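Local coordinates for protein carboxynorspermidine decarboxylase (Campylobacter jejuni subsp. jejuni 81116, PDB 3N29) that probably decarboxylates carboxynorspermidine to the polyamine norspermidine, using pyridoxal-5'-phosphate held in a beta/alpha-barrel, at residues 233-238 with 256-261; 211-216 with 248-253. All blocks are in the same frame, centred on the assembly; numbering follows the deposited sequence.

Interaction 1. Residues 233-238 with 256-261. With PLP (pyridoxal-5'-phosphate), chain C.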
ATOM      1  N   VAL A 233      20.526  -8.239 -25.504  1.00 17.49           N
ATOM      2  CA  VAL A 233      20.705  -7.363 -24.397  1.00 17.11           C
ATOM      3  C   VAL A 233      19.371  -6.658 -24.126  1.00 16.83           C
ATOM      4  O   VAL A 233      18.694  -6.238 -25.060  1.00 17.74           O
ATOM      5  CB  VAL A 233      21.827  -6.359 -24.732  1.00 18.08           C
ATOM      6  CG1 VAL A 233      21.986  -5.287 -23.612  1.00 16.75           C
ATOM      7  CG2 VAL A 233      23.166  -7.078 -24.846  1.00 18.24           C
ATOM      8  N   ASN A 234      19.009  -6.510 -22.851  1.00 16.33           N
ATOM      9  CA  ASN A 234      17.768  -5.899 -22.409  1.00 15.37           C
ATOM     10  C   ASN A 234      18.113  -4.617 -21.630  1.00 16.01           C
ATOM     11  O   ASN A 234      18.852  -4.681 -20.625  1.00 15.70           O
ATOM     12  CB  ASN A 234      17.057  -6.916 -21.527  1.00 15.54           C
ATOM     13  CG  ASN A 234      15.632  -6.512 -21.171  1.00 15.73           C
ATOM     14  OD1 ASN A 234      15.372  -5.364 -20.833  1.00 15.35           O
ATOM     15  ND2 ASN A 234      14.728  -7.455 -21.216  1.00 13.73           N
ATOM     16  N   PHE A 235      17.650  -3.473 -22.116  1.00 15.08           N
ATOM     17  CA  PHE A 235      18.029  -2.155 -21.567  1.00 14.83           C
ATOM     18  C   PHE A 235      17.032  -1.719 -20.469  1.00 14.84           C
ATOM     19  O   PHE A 235      16.990  -0.551 -20.064  1.00 16.29           O
ATOM     20  CB  PHE A 235      17.870  -1.099 -22.645  1.00 14.39           C
ATOM     21  CG  PHE A 235      18.882  -1.171 -23.766  1.00 16.46           C
ATOM     22  CD1 PHE A 235      19.904  -2.109 -23.764  1.00 18.10           C
ATOM     23  CD2 PHE A 235      18.829  -0.213 -24.762  1.00 12.85           C
ATOM     24  CE1 PHE A 235      20.825  -2.138 -24.784  1.00 18.64           C
ATOM     25  CE2 PHE A 235      19.769  -0.229 -25.793  1.00 18.74           C
ATOM     26  CZ  PHE A 235      20.764  -1.196 -25.781  1.00 15.70           C
ATOM     27  N   GLY A 236      16.200  -2.640 -20.071  1.00 15.52           N
ATOM     28  CA  GLY A 236      15.259  -2.412 -18.953  1.00 15.85           C
ATOM     29  C   GLY A 236      14.242  -1.309 -19.232  1.00 14.58           C
ATOM     30  O   GLY A 236      13.871  -1.041 -20.395  1.00 13.86           O
ATOM     31  N   GLY A 237      13.714  -0.735 -18.156  1.00 15.44           N
ATOM     32  CA  GLY A 237      12.647   0.211 -18.298  1.00 16.43           C
ATOM     33  C   GLY A 237      13.108   1.578 -17.864  1.00 16.46           C
ATOM     34  O   GLY A 237      14.306   1.853 -17.806  1.00 19.18           O
ATOM     35  N   GLY A 238      12.149   2.430 -17.495  1.00 16.46           N
ATOM     36  CA  GLY A 238      12.443   3.786 -17.117  1.00 16.05           C
ATOM     37  C   GLY A 238      12.563   4.825 -18.202  1.00 17.68           C
ATOM     38  O   GLY A 238      12.902   5.963 -17.918  1.00 18.30           O
ATOM     39  N   LYS A 256      19.521   0.946 -32.383  1.00 18.38           N
ATOM     40  CA  LYS A 256      20.002   0.416 -33.688  1.00 18.85           C
ATOM     41  C   LYS A 256      21.560   0.253 -33.745  1.00 19.73           C
ATOM     42  O   LYS A 256      22.100  -0.794 -34.167  1.00 20.59           O
ATOM     43  CB  LYS A 256      19.456   1.313 -34.802  1.00 19.81           C
ATOM     44  CG  LYS A 256      19.982   0.984 -36.152  1.00 22.57           C
ATOM     45  CD  LYS A 256      18.997   1.346 -37.303  1.00 27.41           C
ATOM     46  CE  LYS A 256      19.346   0.496 -38.516  1.00 29.01           C
ATOM     47  NZ  LYS A 256      18.388   0.675 -39.660  1.00 35.50           N
ATOM     48  N   ASN A 257      22.287   1.290 -33.349  1.00 19.59           N
ATOM     49  CA  ASN A 257      23.769   1.213 -33.260  1.00 19.32           C
ATOM     50  C   ASN A 257      24.255   0.085 -32.350  1.00 19.08           C
ATOM     51  O   ASN A 257      25.172  -0.651 -32.652  1.00 18.13           O
ATOM     52  CB  ASN A 257      24.297   2.566 -32.797  1.00 19.26           C
ATOM     53  CG  ASN A 257      24.033   3.625 -33.827  1.00 21.69           C
ATOM     54  OD1 ASN A 257      23.835   3.299 -34.989  1.00 22.19           O
ATOM     55  ND2 ASN A 257      24.029   4.873 -33.432  1.00 22.34           N
ATOM     56  N   PHE A 258      23.590  -0.087 -31.225  1.00 17.33           N
ATOM     57  CA  PHE A 258      24.088  -1.020 -30.249  1.00 17.02           C
ATOM     58  C   PHE A 258      23.920  -2.416 -30.824  1.00 17.01           C
ATOM     59  O   PHE A 258      24.843  -3.263 -30.735  1.00 18.20           O
ATOM     60  CB  PHE A 258      23.333  -0.851 -28.922  1.00 15.29           C
ATOM     61  CG  PHE A 258      23.902  -1.645 -27.809  1.00 14.24           C
ATOM     62  CD1 PHE A 258      24.787  -1.073 -26.911  1.00 16.96           C
ATOM     63  CD2 PHE A 258      23.569  -2.967 -27.647  1.00 18.73           C
ATOM     64  CE1 PHE A 258      25.315  -1.840 -25.875  1.00 18.25           C
ATOM     65  CE2 PHE A 258      24.101  -3.721 -26.603  1.00 14.08           C
ATOM     66  CZ  PHE A 258      24.937  -3.163 -25.735  1.00 15.59           C
ATOM     67  N   SER A 259      22.754  -2.646 -31.408  1.00 16.46           N
ATOM     68  CA  SER A 259      22.384  -3.894 -32.021  1.00 17.97           C
ATOM     69  C   SER A 259      23.417  -4.318 -33.079  1.00 19.26           C
ATOM     70  O   SER A 259      23.889  -5.478 -33.089  1.00 20.58           O
ATOM     71  CB  SER A 259      21.033  -3.733 -32.739  1.00 17.71           C
ATOM     72  OG  SER A 259      20.663  -4.996 -33.231  1.00 18.62           O
ATOM     73  N   ASP A 260      23.778  -3.343 -33.896  1.00 19.06           N
ATOM     74  CA  ASP A 260      24.670  -3.575 -35.051  1.00 21.22           C
ATOM     75  C   ASP A 260      26.097  -3.828 -34.565  1.00 20.95           C
ATOM     76  O   ASP A 260      26.803  -4.694 -35.091  1.00 21.00           O
ATOM     77  CB  ASP A 260      24.642  -2.360 -35.966  1.00 21.49           C
ATOM     78  CG  ASP A 260      23.342  -2.243 -36.730  1.00 24.47           C
ATOM     79  OD1 ASP A 260      22.557  -3.225 -36.714  1.00 29.24           O
ATOM     80  OD2 ASP A 260      23.062  -1.167 -37.307  1.00 25.91           O
ATOM     81  N   LYS A 261      26.503  -3.061 -33.564  1.00 20.51           N
ATOM     82  CA  LYS A 261      27.880  -3.081 -33.084  1.00 21.05           C
ATOM     83  C   LYS A 261      28.177  -4.464 -32.541  1.00 21.04           C
ATOM     84  O   LYS A 261      29.227  -5.055 -32.831  1.00 19.75           O
ATOM     85  CB  LYS A 261      28.056  -2.012 -32.004  1.00 21.56           C
ATOM     86  CG  LYS A 261      29.467  -1.899 -31.448  1.00 24.90           C
ATOM     87  CD  LYS A 261      29.593  -0.823 -30.382  1.00 26.51           C
ATOM     88  CE  LYS A 261      31.007  -0.835 -29.823  1.00 28.42           C
ATOM     89  NZ  LYS A 261      31.201   0.206 -28.789  1.00 28.19           N
TER
HETATM   90  N1  PLP C1001      12.354  -3.679 -15.854  1.00 27.08           N
HETATM   91  C2  PLP C1001      12.700  -3.867 -14.546  1.00 29.00           C
HETATM   92  C2A PLP C1001      13.708  -4.926 -14.178  1.00 29.00           C
HETATM   93  C3  PLP C1001      12.049  -3.071 -13.553  1.00 31.73           C
HETATM   94  O3  PLP C1001      12.372  -3.253 -12.207  1.00 32.97           O
HETATM   95  C4  PLP C1001      11.087  -2.110 -13.918  1.00 31.03           C
HETATM   96  C4A PLP C1001      10.376  -1.305 -12.839  1.00 32.06           C
HETATM   97  C5  PLP C1001      10.795  -1.904 -15.276  1.00 27.80           C
HETATM   98  C6  PLP C1001      11.454  -2.717 -16.221  1.00 24.71           C
HETATM   99  C5A PLP C1001       9.782  -0.879 -15.729  1.00 25.19           C
HETATM  100  O4P PLP C1001      10.075   0.401 -15.227  1.00 19.83           O
HETATM  101  P   PLP C1001       9.231   1.672 -15.624  1.00 24.37           P
HETATM  102  O1P PLP C1001       7.784   1.345 -15.305  1.00 21.88           O
HETATM  103  O2P PLP C1001       9.401   1.892 -17.147  1.00 23.11           O
HETATM  104  O3P PLP C1001       9.790   2.827 -14.926  1.00 21.52           O
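V233, next to last in strand 232-234, comes nearest to the helical turn 256-261 at S259, their CA atoms 8.5 Å apart, while from F235 on the chain is a loop leading to the cofactor. F258 reaches over from the helix to both V233 and F235. The rim atom CZ of F235 points at one face of the F258 ring, offset from its middle, and comes 3.8 Å from F258 CG. With ring centroids 5.2 Å apart and planes at 89°, this is a T-shaped (edge-to-face) pair in which F235 gives the edge. F258 has CG anti to its backbone N (chi1 -172°), which swings the ring out to the strand end; the second torsion, near 90°, turns a face to F235 and CE2 to V233. There V233 CG2 lies 3.9 Å from F258 CE2, and V233 CG1 sits against the F235 edge. The contact belongs to the beta-alpha-beta unit 232-234, 248-262, 265-268 of the eight-stranded parallel barrel: F235 and F258 also both touch V266 on the next strand. F219 and L216 of helix 209-223 close the cluster. On the cofactor side, N234 OD1 accepts from G236 N at 2.9 Å in the carbonyl plane, an Asx turn just past the strand; N234 ND2 is held by E269. In the glycine run that follows, G238 N donates a nearly straight bond (165°) to phosphate O2P of PLP, 2.8 Å away. G237 N lies 3.6 Å from PLP C6. G271 N and E272 N also bond to the cofactor.

Interaction 2. Residues 211-216 with 248-253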
ATOM      1  N   ALA A 211      19.704  10.196 -20.948  1.00  9.83           N
ATOM      2  CA  ALA A 211      20.100   9.425 -19.785  1.00 10.40           C
ATOM      3  C   ALA A 211      20.414   7.958 -20.147  1.00 10.85           C
ATOM      4  O   ALA A 211      21.348   7.392 -19.653  1.00 11.56           O
ATOM      5  CB  ALA A 211      18.982   9.475 -18.633  1.00  7.87           C
ATOM      6  N   LEU A 212      19.628   7.341 -21.021  1.00 12.16           N
ATOM      7  CA  LEU A 212      19.997   5.975 -21.521  1.00 12.05           C
ATOM      8  C   LEU A 212      21.385   5.994 -22.236  1.00 11.84           C
ATOM      9  O   LEU A 212      22.193   5.106 -22.019  1.00 11.96           O
ATOM     10  CB  LEU A 212      18.918   5.394 -22.437  1.00 11.77           C
ATOM     11  CG  LEU A 212      19.295   4.139 -23.229  1.00 12.81           C
ATOM     12  CD1 LEU A 212      19.630   3.032 -22.203  1.00 11.47           C
ATOM     13  CD2 LEU A 212      18.254   3.740 -24.171  1.00 13.33           C
ATOM     14  N   GLU A 213      21.610   6.988 -23.102  1.00 12.90           N
ATOM     15  CA  GLU A 213      22.958   7.204 -23.693  1.00 12.97           C
ATOM     16  C   GLU A 213      24.100   7.198 -22.617  1.00 13.60           C
ATOM     17  O   GLU A 213      25.036   6.403 -22.729  1.00 14.49           O
ATOM     18  CB  GLU A 213      22.984   8.456 -24.563  1.00 13.38           C
ATOM     19  CG  GLU A 213      24.346   8.795 -25.073  1.00 13.11           C
ATOM     20  CD  GLU A 213      24.358   9.810 -26.150  1.00 16.95           C
ATOM     21  OE1 GLU A 213      23.965  10.977 -25.900  1.00 17.85           O
ATOM     22  OE2 GLU A 213      24.799   9.422 -27.271  1.00 18.59           O
ATOM     23  N   ALA A 214      23.953   7.988 -21.546  1.00 13.76           N
ATOM     24  CA  ALA A 214      24.940   8.025 -20.435  1.00 13.57           C
ATOM     25  C   ALA A 214      25.094   6.656 -19.787  1.00 13.03           C
ATOM     26  O   ALA A 214      26.215   6.240 -19.535  1.00 14.35           O
ATOM     27  CB  ALA A 214      24.559   9.043 -19.382  1.00 13.84           C
ATOM     28  N   VAL A 215      24.003   5.932 -19.576  1.00 13.60           N
ATOM     29  CA  VAL A 215      24.082   4.557 -18.995  1.00 13.48           C
ATOM     30  C   VAL A 215      24.756   3.571 -19.958  1.00 12.27           C
ATOM     31  O   VAL A 215      25.613   2.771 -19.546  1.00 11.49           O
ATOM     32  CB  VAL A 215      22.700   3.966 -18.485  1.00 15.00           C
ATOM     33  CG1 VAL A 215      22.897   2.526 -17.990  1.00 15.82           C
ATOM     34  CG2 VAL A 215      22.135   4.801 -17.302  1.00 13.37           C
ATOM     35  N   LEU A 216      24.444   3.672 -21.253  1.00 12.45           N
ATOM     36  CA  LEU A 216      25.053   2.751 -22.245  1.00 11.92           C
ATOM     37  C   LEU A 216      26.522   2.963 -22.309  1.00 12.42           C
ATOM     38  O   LEU A 216      27.302   2.006 -22.416  1.00 11.80           O
ATOM     39  CB  LEU A 216      24.465   2.934 -23.657  1.00 13.03           C
ATOM     40  CG  LEU A 216      23.101   2.263 -23.785  1.00 12.50           C
ATOM     41  CD1 LEU A 216      22.442   2.685 -25.123  1.00 15.35           C
ATOM     42  CD2 LEU A 216      23.164   0.763 -23.719  1.00 13.35           C
ATOM     43  N   VAL A 248      12.565  10.536 -29.178  1.00 17.38           N
ATOM     44  CA  VAL A 248      12.288   9.223 -29.708  1.00 18.19           C
ATOM     45  C   VAL A 248      13.344   8.851 -30.753  1.00 19.28           C
ATOM     46  O   VAL A 248      13.847   7.709 -30.786  1.00 18.68           O
ATOM     47  CB  VAL A 248      10.894   9.194 -30.366  1.00 18.36           C
ATOM     48  CG1 VAL A 248      10.627   7.840 -31.043  1.00 18.22           C
ATOM     49  CG2 VAL A 248       9.808   9.425 -29.291  1.00 19.56           C
ATOM     50  N   GLU A 249      13.642   9.817 -31.607  1.00 20.10           N
ATOM     51  CA  GLU A 249      14.613   9.634 -32.676  1.00 21.96           C
ATOM     52  C   GLU A 249      15.948   9.177 -32.105  1.00 20.84           C
ATOM     53  O   GLU A 249      16.596   8.270 -32.680  1.00 21.10           O
ATOM     54  CB  GLU A 249      14.847  10.945 -33.454  1.00 22.88           C
ATOM     55  CG  GLU A 249      13.802  11.314 -34.490  1.00 28.79           C
ATOM     56  CD  GLU A 249      14.107  12.692 -35.147  1.00 36.65           C
ATOM     57  OE1 GLU A 249      14.559  13.621 -34.422  1.00 40.41           O
ATOM     58  OE2 GLU A 249      13.886  12.873 -36.384  1.00 41.97           O
ATOM     59  N   LYS A 250      16.398   9.803 -31.029  1.00 19.15           N
ATOM     60  CA  LYS A 250      17.656   9.387 -30.433  1.00 19.45           C
ATOM     61  C   LYS A 250      17.612   7.982 -29.826  1.00 19.19           C
ATOM     62  O   LYS A 250      18.589   7.241 -29.927  1.00 18.42           O
ATOM     63  CB  LYS A 250      18.060  10.383 -29.367  1.00 20.64           C
ATOM     64  CG  LYS A 250      19.282  10.010 -28.611  1.00 21.49           C
ATOM     65  CD  LYS A 250      19.932  11.253 -28.167  1.00 24.17           C
ATOM     66  CE  LYS A 250      21.213  10.992 -27.504  1.00 24.91           C
ATOM     67  NZ  LYS A 250      21.932  12.218 -27.491  1.00 20.59           N
ATOM     68  N   LEU A 251      16.498   7.619 -29.160  1.00 18.45           N
ATOM     69  CA  LEU A 251      16.346   6.272 -28.640  1.00 17.62           C
ATOM     70  C   LEU A 251      16.530   5.277 -29.746  1.00 17.75           C
ATOM     71  O   LEU A 251      17.229   4.291 -29.552  1.00 17.42           O
ATOM     72  CB  LEU A 251      14.964   6.053 -28.024  1.00 17.26           C
ATOM     73  CG  LEU A 251      14.604   4.640 -27.530  1.00 19.37           C
ATOM     74  CD1 LEU A 251      15.569   4.179 -26.411  1.00 16.43           C
ATOM     75  CD2 LEU A 251      13.115   4.625 -26.968  1.00 18.39           C
ATOM     76  N   ILE A 252      15.885   5.521 -30.896  1.00 15.86           N
ATOM     77  CA  ILE A 252      15.940   4.585 -32.029  1.00 16.10           C
ATOM     78  C   ILE A 252      17.399   4.343 -32.517  1.00 16.04           C
ATOM     79  O   ILE A 252      17.863   3.216 -32.592  1.00 16.06           O
ATOM     80  CB  ILE A 252      15.065   5.062 -33.203  1.00 16.52           C
ATOM     81  CG1 ILE A 252      13.586   4.995 -32.795  1.00 18.17           C
ATOM     82  CG2 ILE A 252      15.440   4.247 -34.550  1.00 13.63           C
ATOM     83  CD1 ILE A 252      12.557   5.987 -33.675  1.00 19.24           C
ATOM     84  N   ALA A 253      18.129   5.421 -32.744  1.00 17.48           N
ATOM     85  CA  ALA A 253      19.562   5.353 -33.106  1.00 16.70           C
ATOM     86  C   ALA A 253      20.414   4.579 -32.062  1.00 17.46           C
ATOM     87  O   ALA A 253      21.160   3.636 -32.436  1.00 17.42           O
ATOM     88  CB  ALA A 253      20.094   6.758 -33.354  1.00 17.32           C
TER
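E213 and K250 meet across helices 209-223 and 248-262 in a salt bridge, K250 NZ donating to E213 OE1 at 2.9 Å. The ammonium approaches from above the carboxylate, 45° out of its plane, and the two side chains cross at about a right angle. K250 CE also lies beside the carboxylate, 3.6 Å from E213 CD. Beneath this polar pair, methyl meets methyl: L212 CD2 touches L251 CD1 at 3.5 Å, where segments 211-216 and 248-253 are nearest in backbone, 8.0 Å between the CA atoms of L212 and L251. Both helices belong to the outer layer of the beta/alpha barrel, following strands 198-200 and 232-234 respectively. Adjacent residues on each helix, L212 and E213, K250 and L251, split the contact into a buried apolar part and a partly exposed charged part. K250 reaches across on an extended chain, its CG anti to the backbone N (chi1 176°). D210, about one turn before E213 on the same helix, is a second salt-bridge partner of K250 NZ, so two carboxylates probably share and steady its positive charge. At the start of K250's own helix, D247 OD1 accepts from K250 N. Farther out, L251 packs on I241, Y246 and V64, the last from helix 51-68.

From the N terminus, helix 209-223 comes first and supplies 211-216; strand 232-234 and its loop follow with 233-238, and helix 248-262 then gives 248-253 and, a little later, 256-261. Interaction 2 closes the longer excursion, returning over 31 residues to helix 209-223; interaction 1 closes one of 17 residues back to the strand. Their segments alternate along the chain, so the two loops cross rather than nest. Together they tie two neighbouring outer helices to each other and one of them to the barrel strand between them in sequence. L216 joins the sites, its CD2 lying 3.7 Å from F235 CZ.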